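Local coordinates for Wss1p (Saccharomyces cerevisiae FostersO, PDB 5XBN), which cleaves DNA-binding proteins as a DNA-dependent zinc metalloendopeptidase and takes part in the repair of toxic DNA-protein cross-links, at residues Gly138-Trp141 against Val142-Gln145. Numbering follows the deposited sequence.
Sequences GRQW and VIEQ
Arg139 O accepts the amide hydrogen of Ile143 N at 2.9 Å, the first of three successive i to i+4 bonds that make 138-141 and 142-145 consecutive turns of one alpha helix. Gln140 O and Trp141 O repeat it with the amides of Glu144 and Gln145. The side chains follow the same spacing. Gln140 sends CG anti to its backbone N (chi1 177°) and then bends at chi2, which carries its amide forward to the next turn; there NE2 donates to Glu144 OE2 over 2.9 Å, nearly straight at 169°. OE2 uses its anti lone pair and lies close to the Gln140 amide plane, although the carboxylate itself is turned 72° from that plane. An amide suits this buried place because NE2 also reaches Lys54 O, so both its hydrogens can be used. Were Glu144 an alanine, NE2 would probably keep only Lys54 O of these two acceptors, and the amide would be freer to turn. Arg139 likewise bends onward, long enough to cross Ile143 and still pair with Glu61; buried, apolar Ile143 sets CG1 over one guanidinium face, 3.8 Å from Arg139 NE, while NH1 approaches Val142 CG1. On the exposed side the Trp141 indole swings outward, and NE1 comes 3.4 Å from Gln145 NE2, a contact of two donors without a hydrogen bond. All this belongs to the last two turns of helix 127-145, whose inner face, carrying Arg139, Gln140 and Ile143, rests on Tyr57 and Leu58 of helix 56-62, while Lys54, at the end of helix 41-54, receives Gln140.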
loop_
_atom_site.group_PDB
_atom_site.type_symbol
_atom_site.label_atom_id
_atom_site.label_comp_id
_atom_site.label_asym_id
_atom_site.label_seq_id
_atom_site.Cartn_x
_atom_site.Cartn_y
_atom_site.Cartn_z
ATOM N N GLY A 138 -11.205 -8.232 -3.922
ATOM C CA GLY A 138 -12.060 -8.560 -5.052
ATOM C C GLY A 138 -12.331 -7.364 -5.944
ATOM O O GLY A 138 -12.220 -7.432 -7.177
ATOM N N ARG A 139 -12.668 -6.249 -5.313
ATOM C CA ARG A 139 -13.039 -5.054 -6.044
ATOM C C ARG A 139 -11.831 -4.441 -6.744
ATOM O O ARG A 139 -11.949 -3.969 -7.875
ATOM C CB ARG A 139 -13.677 -4.049 -5.095
ATOM C CG ARG A 139 -14.044 -2.746 -5.727
ATOM C CD ARG A 139 -14.977 -2.931 -6.895
ATOM N NE ARG A 139 -15.378 -1.632 -7.405
ATOM C CZ ARG A 139 -15.877 -1.426 -8.613
ATOM N NH1 ARG A 139 -16.048 -2.448 -9.443
ATOM N NH2 ARG A 139 -16.194 -0.195 -8.989
ATOM N N GLN A 140 -10.674 -4.467 -6.088
ATOM C CA GLN A 140 -9.476 -3.863 -6.673
ATOM C C GLN A 140 -9.127 -4.549 -7.993
ATOM O O GLN A 140 -8.710 -3.894 -8.953
ATOM C CB GLN A 140 -8.289 -3.930 -5.711
ATOM C CG GLN A 140 -6.989 -3.384 -6.310
ATOM C CD GLN A 140 -7.060 -1.897 -6.654
ATOM O OE1 GLN A 140 -7.906 -1.157 -6.138
ATOM N NE2 GLN A 140 -6.163 -1.455 -7.533
ATOM N N TRP A 141 -9.301 -5.867 -8.050
ATOM C CA TRP A 141 -9.018 -6.581 -9.296
ATOM C C TRP A 141 -9.886 -6.076 -10.431
ATOM O O TRP A 141 -9.393 -5.840 -11.536
ATOM C CB TRP A 141 -9.236 -8.088 -9.147
ATOM C CG TRP A 141 -9.203 -8.802 -10.491
ATOM C CD1 TRP A 141 -10.269 -9.101 -11.295
ATOM C CD2 TRP A 141 -8.042 -9.271 -11.178
ATOM N NE1 TRP A 141 -9.840 -9.737 -12.438
ATOM C CE2 TRP A 141 -8.479 -9.858 -12.388
ATOM C CE3 TRP A 141 -6.680 -9.268 -10.881
ATOM C CZ2 TRP A 141 -7.596 -10.425 -13.304
ATOM C CZ3 TRP A 141 -5.798 -9.837 -11.797
ATOM C CH2 TRP A 141 -6.265 -10.411 -12.990
ATOM N N VAL A 142 -11.184 -5.935 -10.167
ATOM C CA VAL A 142 -12.129 -5.500 -11.190
ATOM C C VAL A 142 -11.806 -4.088 -11.638
ATOM O O VAL A 142 -11.883 -3.770 -12.820
ATOM C CB VAL A 142 -13.596 -5.545 -10.687
ATOM C CG1 VAL A 142 -14.546 -4.945 -11.720
ATOM C CG2 VAL A 142 -14.002 -6.974 -10.338
ATOM N N ILE A 143 -11.471 -3.232 -10.677
ATOM C CA ILE A 143 -11.063 -1.868 -11.006
ATOM C C ILE A 143 -9.877 -1.840 -11.971
ATOM O O ILE A 143 -9.861 -1.071 -12.928
ATOM C CB ILE A 143 -10.700 -1.083 -9.729
ATOM C CG1 ILE A 143 -11.973 -0.780 -8.932
ATOM C CG2 ILE A 143 -9.961 0.194 -10.081
ATOM C CD1 ILE A 143 -11.724 -0.236 -7.499
ATOM N N GLU A 144 -8.889 -2.682 -11.712
ATOM C CA GLU A 144 -7.690 -2.721 -12.549
ATOM C C GLU A 144 -8.017 -3.294 -13.918
ATOM O O GLU A 144 -7.568 -2.777 -14.941
ATOM C CB GLU A 144 -6.583 -3.531 -11.884
ATOM C CG GLU A 144 -6.017 -2.865 -10.624
ATOM C CD GLU A 144 -4.861 -3.653 -10.019
ATOM O OE1 GLU A 144 -4.292 -4.511 -10.734
ATOM O OE2 GLU A 144 -4.524 -3.431 -8.830
ATOM N N GLN A 145 -8.812 -4.357 -13.932
ATOM C CA GLN A 145 -9.183 -5.015 -15.187
ATOM C C GLN A 145 -9.865 -4.040 -16.136
ATOM O O GLN A 145 -9.652 -4.078 -17.352
ATOM C CB GLN A 145 -10.103 -6.196 -14.897
ATOM C CG GLN A 145 -9.862 -7.424 -15.738
ATOM C CD GLN A 145 -10.929 -8.470 -15.508
ATOM O OE1 GLN A 145 -12.044 -8.151 -15.080
ATOM N NE2 GLN A 145 -10.597 -9.723 -15.773
#